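Probable translation initiation factor eIF-2B subunit delta (Schizosaccharomyces pombe, PDB 5B04) forms part of the eIF2B complex, which catalyses the exchange of GDP for GTP on the gamma subunit of the initiation factor eIF2. Local coordinates at residues V256-A261 with N281-H286; I339-H344 with L360-G365; A345-G350 with R384-S389; V372-E377 with R438-C443. One frame throughout, in Å; residues are numbered along the deposited sequence.

In the fold
Interactions 1, 2 and 4 pack on or within the seven-stranded mixed sheet of the Rossmann-like domain, in which strands 338-342, 372-375 and 442-445 are successive neighbours. Interaction 4 joins the last two, and interaction 2, its centre about 8 Å from that of interaction 4, packs helix 358-367 against the first. Interaction 1, first in sequence, lies on the opposite face, where F340 meets A261 and V283 while I339 and L341 point to helix 358-367. Interaction 3 lies beside this sheet, at edge strand 345-346 of the antiparallel sheet, and its M346 bridges to A374, C376 and C443 of interaction 4. Interactions 2 and 3 alternate along the chain, as do 3 and 4, so segments distant in sequence join the two sheets.

Interaction 1. Residues V256-A261 with N281-H286; sequences VIVQAA and NDVLIH
V258 meets D282, V283 and H286 where two helices cross on one face of the Rossmann-like alpha/beta domain. Helix 231-262 and helix 278-289 approach to 8.9 Å between the axes of these short segments, at a crossing angle of -54°. Just before V258, I257 turns its end away from this seam, to the backbone of C376 and E377, with its CG2 branch on C375 of the sheet. V258 itself forks into the groove of the other helix. One branch, CG1, stands anti to the backbone N (chi1 167°) and reaches over the face of the H286 imidazole, in a CH-pi contact 4.1 Å from the ring centroid. The other branch, CG2, lies against the CB of D282 at 3.8 Å and beside the CG2 of V283 at 4.1 Å. A branched, compact side chain suits this place because it meets two sides of the groove at once. With an alanine here both methyls are gone, and the H286 ring would probably lose the cover over that face and be freer to turn. One turn further along comes A261, a small residue directed at the neighbouring helix, which lets V283 come close to the backbone of 256-261. The methyl CB of A261 rests 3.9 Å from CG1 and 4.0 Å from CG2 of V283, touching both branches of that valine.

Interaction 2. Residues I339-H344 with L360-G365; sequences IFLGGH and LISLLG
I339 and L341 project from strand 338-342 onto helix 358-367, which runs nearly antiparallel to the strand, at 157° between the short segments. The helix leads on to the parallel neighbour 372-375, so the contact lies within a beta-alpha-beta crossover whose first connection carries the inserted strands 345-346 and 352-355.

The apolar contacts come first. I339 and I361 meet through their CG2 branches, 3.8 Å apart; in I361 that methyl is anti to the backbone N, which presents it to the strand while the longer branch leads off elsewhere. L341 touches the same methyl more loosely, with its CD2 4.3 Å from CG2 of I361.

Next is the contact with bare backbone. I339 lays its CD1 on the CA of G365 (3.7 Å), and glycine suits the site, because a CB would be directed at the strand and would collide with this methyl.

One polar group also touches the strand: OG of S362 lies 3.3 Å from CD1 of L341, while the hydroxyl is hydrogen-bonded to the carbonyl of T358 one turn back in its own helix.

No hydrogen bond joins the two segments, and all five touching residues are buried. Cohesion is therefore hydrophobic and depends on shape, with the one hydroxyl satisfied inside the helix.

Interaction 3. Residues A345-G350 with R384-S389; sequences AMLSNG and RIQLDS
L347 and S348 meet R384, I385 and Q386 where a tight turn after strand 345-346 lies against the irregular chain between strands 372-375 and 395-396. Residues L347 to G350 form a type I beta turn, closed by G350 N to L347 O at 3.0 Å, and G350 takes a positive phi that glycine accommodates readily.

The isobutyl group of L347 spreads over the other segment: CD1 touches the CG of Q386 at 3.6 Å and CD2 lies over the carbonyl O of R384. The leucine and glutamine side chains cross at about a right angle. In Q386, CG sits between the backbone N and carbonyl carbon (chi1 45°), and beyond it the chain runs extended, bringing the amide past L347. Its NE2 then reaches D388 O at 3.1 Å, close to the amide plane and in the carbonyl plane, and also bonds Y392 O.

I385 fits against the corner of the turn, with CG1 3.6 Å from the CB of S348 and CG2 3.8 Å from the CB of N349. The CG of N349 is likewise tucked between N and carbonyl carbon (chi1 75°), and OD1 accepts from A351 N, two residues on, in an Asx turn. I385 and N349 also pack on a neighbouring eIF2B beta subunit, through its L371 and P380.

S348 ties the turn to the partner loop twice, by a weak backbone bond from its N to R384 O at 3.4 Å and by its hydroxyl to T382 O. Q386 and N349 are satisfied close to their own positions, and aliphatic carbons make most of the joint.

Interaction 4. Residues V372-E377 with R438-C443; sequences VIACCE and RLITVC
V372 sits in a hollow formed by the backbone of L439 and I440, its branched CB facing the carbonyl O of L439 at 3.2 Å and its CG1 lying 4.3 Å from CG1 of I440. Beside it the backbone of T441 curls in. The parallel pairing runs from V442 N to V372 O at 3.3 Å and from A374 N to V442 O at 2.9 Å, the latter almost straight along the C=O direction. T441 N is an additional donor to V372 O, in the carbonyl plane on a lone pair at 2.9 Å. The threonine hydroxyl receives the N-H of V372, OG1 to N 3.2 Å. Were an alanine in its place, V372 N would probably lose this acceptor and the start of the strand would be less firmly fixed.

On one face I373 and V442 lie side by side, the CG1 of V442 filling the fork between CG1 and CG2 of I373. The opposite face carries A374 and C443, whose small side chains form a shallow hollow filled by the CE methyl of M346, 3.7 Å from the CB of A374.

Strand 442-445 thus adds in parallel to 372-375, itself beside 338-342, in the parallel part of a Rossmann-like sheet.

Interaction 1. Residues V256-A261 with N281-H286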
loop_
_atom_site.group_PDB
_atom_site.type_symbol
_atom_site.label_atom_id
_atom_site.label_comp_id
_atom_site.label_asym_id
_atom_site.label_seq_id
_atom_site.Cartn_x
_atom_site.Cartn_y
_atom_site.Cartn_z
ATOM N N VAL G 256 -2.901 37.533 11.946
ATOM C CA VAL G 256 -3.237 37.546 10.526
ATOM C C VAL G 256 -3.939 36.253 10.135
ATOM O O VAL G 256 -4.978 36.273 9.473
ATOM C CB VAL G 256 -1.987 37.731 9.644
ATOM C CG1 VAL G 256 -2.357 37.635 8.172
ATOM C CG2 VAL G 256 -1.314 39.058 9.945
ATOM N N ILE G 257 -3.356 35.132 10.552
ATOM C CA ILE G 257 -3.927 33.815 10.295
ATOM C C ILE G 257 -5.343 33.717 10.849
ATOM O O ILE G 257 -6.245 33.208 10.184
ATOM C CB ILE G 257 -3.067 32.696 10.913
ATOM C CG1 ILE G 257 -1.671 32.689 10.291
ATOM C CG2 ILE G 257 -3.736 31.339 10.732
ATOM C CD1 ILE G 257 -0.753 31.637 10.870
ATOM N N VAL G 258 -5.529 34.218 12.068
ATOM C CA VAL G 258 -6.829 34.160 12.728
ATOM C C VAL G 258 -7.933 34.826 11.902
ATOM O O VAL G 258 -8.987 34.230 11.691
ATOM C CB VAL G 258 -6.776 34.806 14.129
ATOM C CG1 VAL G 258 -8.180 35.013 14.667
ATOM C CG2 VAL G 258 -5.973 33.937 15.087
ATOM N N GLN G 259 -7.689 36.046 11.428
ATOM C CA GLN G 259 -8.709 36.781 10.683
ATOM C C GLN G 259 -8.877 36.220 9.276
ATOM O O GLN G 259 -9.969 36.268 8.699
ATOM C CB GLN G 259 -8.389 38.284 10.632
ATOM C CG GLN G 259 -7.369 38.766 9.597
ATOM C CD GLN G 259 -6.975 40.220 9.839
ATOM O OE1 GLN G 259 -7.132 40.733 10.945
ATOM N NE2 GLN G 259 -6.495 40.895 8.798
ATOM N N ALA G 260 -7.794 35.674 8.734
ATOM C CA ALA G 260 -7.838 35.002 7.446
ATOM C C ALA G 260 -8.701 33.749 7.539
ATOM O O ALA G 260 -9.483 33.451 6.636
ATOM C CB ALA G 260 -6.432 34.657 6.985
ATOM N N ALA G 261 -8.556 33.025 8.643
ATOM C CA ALA G 261 -9.299 31.790 8.855
ATOM C C ALA G 261 -10.742 32.052 9.280
ATOM O O ALA G 261 -11.654 31.326 8.883
ATOM C CB ALA G 261 -8.596 30.927 9.890
ATOM N N ASN G 281 -7.757 27.598 18.489
ATOM C CA ASN G 281 -8.548 28.124 19.597
ATOM C C ASN G 281 -8.779 29.623 19.452
ATOM O O ASN G 281 -9.884 30.114 19.686
ATOM C CB ASN G 281 -7.867 27.831 20.936
ATOM C CG ASN G 281 -7.873 26.355 21.283
ATOM O OD1 ASN G 281 -8.791 25.621 20.919
ATOM N ND2 ASN G 281 -6.839 25.912 21.988
ATOM N N ASP G 282 -7.734 30.343 19.059
ATOM C CA ASP G 282 -7.832 31.781 18.843
ATOM C C ASP G 282 -8.793 32.100 17.703
ATOM O O ASP G 282 -9.531 33.080 17.763
ATOM C CB ASP G 282 -6.455 32.381 18.554
ATOM C CG ASP G 282 -5.602 32.510 19.799
ATOM O OD1 ASP G 282 -6.170 32.515 20.912
ATOM O OD2 ASP G 282 -4.364 32.612 19.667
ATOM N N VAL G 283 -8.779 31.264 16.668
ATOM C CA VAL G 283 -9.670 31.441 15.525
ATOM C C VAL G 283 -11.130 31.315 15.947
ATOM O O VAL G 283 -11.965 32.144 15.587
ATOM C CB VAL G 283 -9.373 30.415 14.410
ATOM C CG1 VAL G 283 -10.443 30.471 13.329
ATOM C CG2 VAL G 283 -7.997 30.662 13.815
ATOM N N LEU G 284 -11.423 30.278 16.724
ATOM C CA LEU G 284 -12.785 30.006 17.170
ATOM C C LEU G 284 -13.296 31.073 18.134
ATOM O O LEU G 284 -14.413 31.569 17.982
ATOM C CB LEU G 284 -12.860 28.628 17.829
ATOM C CG LEU G 284 -12.609 27.437 16.903
ATOM C CD1 LEU G 284 -12.475 26.155 17.706
ATOM C CD2 LEU G 284 -13.727 27.318 15.878
ATOM N N ILE G 285 -12.478 31.412 19.126
ATOM C CA ILE G 285 -12.839 32.431 20.107
ATOM C C ILE G 285 -13.103 33.768 19.426
ATOM O O ILE G 285 -14.111 34.423 19.691
ATOM C CB ILE G 285 -11.738 32.603 21.172
ATOM C CG1 ILE G 285 -11.663 31.362 22.062
ATOM C CG2 ILE G 285 -12.000 33.839 22.020
ATOM C CD1 ILE G 285 -10.583 31.431 23.118
ATOM N N HIS G 286 -12.193 34.158 18.539
ATOM C CA HIS G 286 -12.346 35.374 17.750
ATOM C C HIS G 286 -13.638 35.335 16.942
ATOM O O HIS G 286 -14.344 36.334 16.841
ATOM C CB HIS G 286 -11.144 35.559 16.822
ATOM C CG HIS G 286 -11.242 36.753 15.924
ATOM N ND1 HIS G 286 -11.861 36.711 14.695
ATOM C CD2 HIS G 286 -10.784 38.019 16.072
ATOM C CE1 HIS G 286 -11.787 37.901 14.125
ATOM N NE2 HIS G 286 -11.140 38.714 14.941
#

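Interaction 2. Residues I339-H344 with L360-G365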
loop_
_atom_site.group_PDB
_atom_site.type_symbol
_atom_site.label_atom_id
_atom_site.label_comp_id
_atom_site.label_asym_id
_atom_site.label_seq_id
_atom_site.Cartn_x
_atom_site.Cartn_y
_atom_site.Cartn_z
ATOM N N ILE G 339 -13.097 21.493 9.108
ATOM C CA ILE G 339 -12.051 21.016 10.007
ATOM C C ILE G 339 -10.885 21.997 10.053
ATOM O O ILE G 339 -10.322 22.354 9.018
ATOM C CB ILE G 339 -11.526 19.632 9.581
ATOM C CG1 ILE G 339 -12.657 18.604 9.602
ATOM C CG2 ILE G 339 -10.390 19.188 10.489
ATOM C CD1 ILE G 339 -12.278 17.274 8.993
ATOM N N PHE G 340 -10.526 22.430 11.257
ATOM C CA PHE G 340 -9.424 23.368 11.436
ATOM C C PHE G 340 -8.278 22.724 12.203
ATOM O O PHE G 340 -8.476 22.161 13.280
ATOM C CB PHE G 340 -9.902 24.627 12.160
ATOM C CG PHE G 340 -10.659 25.581 11.281
ATOM C CD1 PHE G 340 -11.894 25.236 10.761
ATOM C CD2 PHE G 340 -10.135 26.827 10.979
ATOM C CE1 PHE G 340 -12.593 26.113 9.953
ATOM C CE2 PHE G 340 -10.829 27.709 10.173
ATOM C CZ PHE G 340 -12.060 27.351 9.660
ATOM N N LEU G 341 -7.077 22.813 11.642
ATOM C CA LEU G 341 -5.912 22.172 12.237
ATOM C C LEU G 341 -4.773 23.153 12.485
ATOM O O LEU G 341 -4.459 23.988 11.638
ATOM C CB LEU G 341 -5.421 21.034 11.341
ATOM C CG LEU G 341 -6.453 19.974 10.959
ATOM C CD1 LEU G 341 -5.850 18.971 9.992
ATOM C CD2 LEU G 341 -6.983 19.274 12.200
ATOM N N GLY G 342 -4.163 23.046 13.661
ATOM C CA GLY G 342 -2.942 23.766 13.955
ATOM C C GLY G 342 -1.775 22.851 13.642
ATOM O O GLY G 342 -1.895 21.632 13.755
ATOM N N GLY G 343 -0.648 23.428 13.242
ATOM C CA GLY G 343 0.489 22.627 12.837
ATOM C C GLY G 343 1.741 22.861 13.655
ATOM O O GLY G 343 2.079 23.996 13.987
ATOM N N HIS G 344 2.428 21.774 13.987
ATOM C CA HIS G 344 3.739 21.864 14.613
ATOM C C HIS G 344 4.750 22.309 13.566
ATOM O O HIS G 344 5.694 23.043 13.865
ATOM C CB HIS G 344 4.144 20.523 15.229
ATOM C CG HIS G 344 5.584 20.451 15.631
ATOM N ND1 HIS G 344 6.421 19.438 15.217
ATOM C CD2 HIS G 344 6.338 21.269 16.403
ATOM C CE1 HIS G 344 7.627 19.632 15.720
ATOM N NE2 HIS G 344 7.603 20.736 16.442
ATOM N N LEU G 360 -5.585 11.038 10.718
ATOM C CA LEU G 360 -6.854 10.325 10.789
ATOM C C LEU G 360 -8.020 11.301 10.696
ATOM O O LEU G 360 -9.034 11.012 10.059
ATOM C CB LEU G 360 -6.944 9.507 12.078
ATOM C CG LEU G 360 -6.139 8.206 12.091
ATOM C CD1 LEU G 360 -6.143 7.581 13.476
ATOM C CD2 LEU G 360 -6.688 7.232 11.059
ATOM N N ILE G 361 -7.866 12.459 11.333
ATOM C CA ILE G 361 -8.857 13.525 11.242
ATOM C C ILE G 361 -9.032 13.955 9.792
ATOM O O ILE G 361 -10.152 14.058 9.290
ATOM C CB ILE G 361 -8.456 14.753 12.087
ATOM C CG1 ILE G 361 -8.238 14.361 13.550
ATOM C CG2 ILE G 361 -9.506 15.848 11.973
ATOM C CD1 ILE G 361 -9.507 13.988 14.280
ATOM N N SER G 362 -7.910 14.192 9.121
ATOM C CA SER G 362 -7.916 14.677 7.747
ATOM C C SER G 362 -8.378 13.609 6.761
ATOM O O SER G 362 -9.009 13.920 5.751
ATOM C CB SER G 362 -6.524 15.174 7.360
ATOM O OG SER G 362 -6.015 16.067 8.336
ATOM N N LEU G 363 -8.061 12.351 7.055
ATOM C CA LEU G 363 -8.430 11.248 6.173
ATOM C C LEU G 363 -9.938 11.019 6.161
ATOM O O LEU G 363 -10.559 10.989 5.099
ATOM C CB LEU G 363 -7.708 9.964 6.585
ATOM C CG LEU G 363 -8.037 8.718 5.759
ATOM C CD1 LEU G 363 -7.838 8.983 4.274
ATOM C CD2 LEU G 363 -7.191 7.539 6.208
ATOM N N LEU G 364 -10.524 10.855 7.344
ATOM C CA LEU G 364 -11.964 10.646 7.452
ATOM C C LEU G 364 -12.726 11.907 7.059
ATOM O O LEU G 364 -13.861 11.834 6.589
ATOM C CB LEU G 364 -12.348 10.215 8.870
ATOM C CG LEU G 364 -12.280 8.714 9.164
ATOM C CD1 LEU G 364 -10.843 8.250 9.353
ATOM C CD2 LEU G 364 -13.126 8.365 10.377
ATOM N N GLY G 365 -12.095 13.060 7.258
ATOM C CA GLY G 365 -12.674 14.323 6.842
ATOM C C GLY G 365 -12.790 14.384 5.333
ATOM O O GLY G 365 -13.784 14.869 4.793
#

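Interaction 3. Residues A345-G350 with R384-S389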
loop_
_atom_site.group_PDB
_atom_site.type_symbol
_atom_site.label_atom_id
_atom_site.label_comp_id
_atom_site.label_asym_id
_atom_site.label_seq_id
_atom_site.Cartn_x
_atom_site.Cartn_y
_atom_site.Cartn_z
ATOM N N ALA G 345 4.529 21.858 12.335
ATOM C CA ALA G 345 5.370 22.215 11.200
ATOM C C ALA G 345 4.697 21.815 9.893
ATOM O O ALA G 345 3.919 20.862 9.851
ATOM C CB ALA G 345 6.732 21.555 11.313
ATOM N N MET G 346 4.998 22.548 8.826
ATOM C CA MET G 346 4.492 22.212 7.502
ATOM C C MET G 346 5.651 21.786 6.607
ATOM O O MET G 346 6.568 22.566 6.354
ATOM C CB MET G 346 3.743 23.396 6.891
ATOM C CG MET G 346 2.820 23.020 5.745
ATOM S SD MET G 346 1.275 22.282 6.308
ATOM C CE MET G 346 0.642 23.588 7.354
ATOM N N LEU G 347 5.609 20.544 6.136
ATOM C CA LEU G 347 6.709 19.975 5.362
ATOM C C LEU G 347 6.769 20.540 3.945
ATOM O O LEU G 347 5.764 20.998 3.403
ATOM C CB LEU G 347 6.588 18.453 5.321
ATOM C CG LEU G 347 6.612 17.778 6.694
ATOM C CD1 LEU G 347 6.270 16.303 6.576
ATOM C CD2 LEU G 347 7.967 17.968 7.361
ATOM N N SER G 348 7.957 20.491 3.347
ATOM C CA SER G 348 8.202 21.129 2.056
ATOM C C SER G 348 7.513 20.437 0.884
ATOM O O SER G 348 7.422 21.002 -0.203
ATOM C CB SER G 348 9.706 21.208 1.786
ATOM O OG SER G 348 10.313 22.200 2.593
ATOM N N ASN G 349 7.033 19.216 1.096
ATOM C CA ASN G 349 6.294 18.519 0.050
ATOM C C ASN G 349 4.807 18.842 0.132
ATOM O O ASN G 349 4.006 18.334 -0.652
ATOM C CB ASN G 349 6.510 17.008 0.136
ATOM C CG ASN G 349 5.738 16.372 1.272
ATOM O OD1 ASN G 349 5.814 16.818 2.417
ATOM N ND2 ASN G 349 4.981 15.327 0.960
ATOM N N GLY G 350 4.448 19.692 1.089
ATOM C CA GLY G 350 3.073 20.122 1.255
ATOM C C GLY G 350 2.345 19.373 2.354
ATOM O O GLY G 350 1.174 19.636 2.624
ATOM N N ARG G 384 12.592 20.134 5.450
ATOM C CA ARG G 384 12.538 18.688 5.631
ATOM C C ARG G 384 11.350 18.057 4.909
ATOM O O ARG G 384 10.245 18.599 4.912
ATOM C CB ARG G 384 12.482 18.347 7.123
ATOM C CG ARG G 384 12.695 16.875 7.439
ATOM C CD ARG G 384 13.066 16.675 8.901
ATOM N NE ARG G 384 11.905 16.742 9.784
ATOM C CZ ARG G 384 11.982 16.851 11.107
ATOM N NH1 ARG G 384 13.165 16.919 11.700
ATOM N NH2 ARG G 384 10.875 16.903 11.836
ATOM N N ILE G 385 11.594 16.909 4.285
ATOM C CA ILE G 385 10.538 16.133 3.645
ATOM C C ILE G 385 10.628 14.671 4.063
ATOM O O ILE G 385 11.604 13.987 3.755
ATOM C CB ILE G 385 10.608 16.216 2.108
ATOM C CG1 ILE G 385 10.357 17.646 1.633
ATOM C CG2 ILE G 385 9.598 15.269 1.479
ATOM C CD1 ILE G 385 10.324 17.790 0.127
ATOM N N GLN G 386 9.610 14.197 4.773
ATOM C CA GLN G 386 9.555 12.798 5.177
ATOM C C GLN G 386 8.356 12.106 4.540
ATOM O O GLN G 386 7.275 12.685 4.435
ATOM C CB GLN G 386 9.509 12.676 6.701
ATOM C CG GLN G 386 8.545 13.627 7.383
ATOM C CD GLN G 386 8.674 13.598 8.894
ATOM O OE1 GLN G 386 8.940 14.620 9.527
ATOM N NE2 GLN G 386 8.485 12.421 9.481
ATOM N N LEU G 387 8.558 10.862 4.115
ATOM C CA LEU G 387 7.549 10.128 3.359
ATOM C C LEU G 387 6.636 9.293 4.251
ATOM O O LEU G 387 5.630 8.756 3.790
ATOM C CB LEU G 387 8.223 9.229 2.324
ATOM C CG LEU G 387 9.075 9.955 1.282
ATOM C CD1 LEU G 387 9.826 8.955 0.420
ATOM C CD2 LEU G 387 8.210 10.869 0.427
ATOM N N ASP G 388 6.994 9.179 5.525
ATOM C CA ASP G 388 6.164 8.463 6.486
ATOM C C ASP G 388 6.264 9.109 7.863
ATOM O O ASP G 388 7.106 9.975 8.092
ATOM C CB ASP G 388 6.562 6.986 6.558
ATOM C CG ASP G 388 7.968 6.786 7.085
ATOM O OD1 ASP G 388 8.835 7.636 6.800
ATOM O OD2 ASP G 388 8.204 5.779 7.784
ATOM N N SER G 389 5.401 8.680 8.777
ATOM C CA SER G 389 5.334 9.281 10.102
ATOM C C SER G 389 6.328 8.652 11.074
ATOM O O SER G 389 6.329 8.975 12.261
ATOM C CB SER G 389 3.915 9.159 10.664
ATOM O OG SER G 389 2.953 9.602 9.724
#

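Interaction 4. Residues V372-E377 with R438-C443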
loop_
_atom_site.group_PDB
_atom_site.type_symbol
_atom_site.label_atom_id
_atom_site.label_comp_id
_atom_site.label_asym_id
_atom_site.label_seq_id
_atom_site.Cartn_x
_atom_site.Cartn_y
_atom_site.Cartn_z
ATOM N N VAL G 372 -10.239 20.410 4.801
ATOM C CA VAL G 372 -9.203 20.356 5.823
ATOM C C VAL G 372 -8.360 21.624 5.771
ATOM O O VAL G 372 -7.644 21.867 4.800
ATOM C CB VAL G 372 -8.301 19.123 5.654
ATOM C CG1 VAL G 372 -7.128 19.186 6.619
ATOM C CG2 VAL G 372 -9.103 17.848 5.861
ATOM N N ILE G 373 -8.453 22.433 6.821
ATOM C CA ILE G 373 -7.799 23.736 6.843
ATOM C C ILE G 373 -6.631 23.772 7.823
ATOM O O ILE G 373 -6.825 23.743 9.038
ATOM C CB ILE G 373 -8.802 24.845 7.207
ATOM C CG1 ILE G 373 -9.990 24.816 6.241
ATOM C CG2 ILE G 373 -8.123 26.204 7.193
ATOM C CD1 ILE G 373 -11.078 25.808 6.577
ATOM N N ALA G 374 -5.418 23.839 7.284
ATOM C CA ALA G 374 -4.214 23.879 8.104
ATOM C C ALA G 374 -3.807 25.313 8.423
ATOM O O ALA G 374 -3.601 26.126 7.522
ATOM C CB ALA G 374 -3.076 23.151 7.406
ATOM N N CYS G 375 -3.697 25.617 9.713
ATOM C CA CYS G 375 -3.296 26.947 10.159
ATOM C C CYS G 375 -1.899 26.915 10.765
ATOM O O CYS G 375 -1.709 26.438 11.884
ATOM C CB CYS G 375 -4.299 27.498 11.172
ATOM S SG CYS G 375 -5.987 27.625 10.548
ATOM N N CYS G 376 -0.923 27.426 10.025
ATOM C CA CYS G 376 0.464 27.378 10.465
ATOM C C CYS G 376 1.208 28.671 10.155
ATOM O O CYS G 376 1.116 29.200 9.049
ATOM C CB CYS G 376 1.181 26.193 9.814
ATOM S SG CYS G 376 2.856 25.896 10.420
ATOM N N GLU G 377 1.941 29.175 11.142
ATOM C CA GLU G 377 2.792 30.341 10.944
ATOM C C GLU G 377 3.938 29.988 9.999
ATOM O O GLU G 377 4.377 28.839 9.952
ATOM C CB GLU G 377 3.331 30.851 12.284
ATOM C CG GLU G 377 2.284 31.499 13.191
ATOM C CD GLU G 377 1.431 30.493 13.949
ATOM O OE1 GLU G 377 0.760 30.900 14.921
ATOM O OE2 GLU G 377 1.426 29.301 13.579
ATOM N N ARG G 438 -2.347 15.648 -0.213
ATOM C CA ARG G 438 -3.623 15.446 -0.891
ATOM C C ARG G 438 -4.811 15.490 0.067
ATOM O O ARG G 438 -5.961 15.562 -0.365
ATOM C CB ARG G 438 -3.621 14.114 -1.647
ATOM C CG ARG G 438 -3.060 12.943 -0.857
ATOM C CD ARG G 438 -3.447 11.617 -1.492
ATOM N NE ARG G 438 -2.711 10.492 -0.923
ATOM C CZ ARG G 438 -3.027 9.215 -1.118
ATOM N NH1 ARG G 438 -4.078 8.897 -1.862
ATOM N NH2 ARG G 438 -2.298 8.256 -0.563
ATOM N N LEU G 439 -4.530 15.448 1.365
ATOM C CA LEU G 439 -5.588 15.467 2.368
ATOM C C LEU G 439 -5.766 16.851 2.982
ATOM O O LEU G 439 -6.729 17.091 3.710
ATOM C CB LEU G 439 -5.303 14.435 3.460
ATOM C CG LEU G 439 -5.383 12.977 3.002
ATOM C CD1 LEU G 439 -5.194 12.023 4.170
ATOM C CD2 LEU G 439 -6.705 12.713 2.296
ATOM N N ILE G 440 -4.841 17.759 2.689
ATOM C CA ILE G 440 -4.978 19.146 3.125
ATOM C C ILE G 440 -5.608 19.977 2.012
ATOM O O ILE G 440 -5.094 20.025 0.894
ATOM C CB ILE G 440 -3.621 19.771 3.530
ATOM C CG1 ILE G 440 -3.222 19.337 4.943
ATOM C CG2 ILE G 440 -3.696 21.288 3.484
ATOM C CD1 ILE G 440 -2.644 17.943 5.031
ATOM N N THR G 441 -6.729 20.618 2.320
ATOM C CA THR G 441 -7.440 21.432 1.341
ATOM C C THR G 441 -6.750 22.775 1.131
ATOM O O THR G 441 -6.510 23.192 -0.003
ATOM C CB THR G 441 -8.902 21.674 1.766
ATOM O OG1 THR G 441 -9.629 20.440 1.706
ATOM C CG2 THR G 441 -9.566 22.687 0.848
ATOM N N VAL G 442 -6.427 23.446 2.232
ATOM C CA VAL G 442 -5.817 24.769 2.168
ATOM C C VAL G 442 -4.885 24.998 3.358
ATOM O O VAL G 442 -5.136 24.512 4.460
ATOM C CB VAL G 442 -6.901 25.877 2.125
ATOM C CG1 VAL G 442 -7.766 25.835 3.376
ATOM C CG2 VAL G 442 -6.273 27.254 1.944
ATOM N N CYS G 443 -3.795 25.721 3.121
ATOM C CA CYS G 443 -2.894 26.120 4.194
ATOM C C CYS G 443 -3.038 27.612 4.475
ATOM O O CYS G 443 -2.821 28.441 3.591
ATOM C CB CYS G 443 -1.445 25.786 3.840
ATOM S SG CYS G 443 -0.241 26.347 5.067
#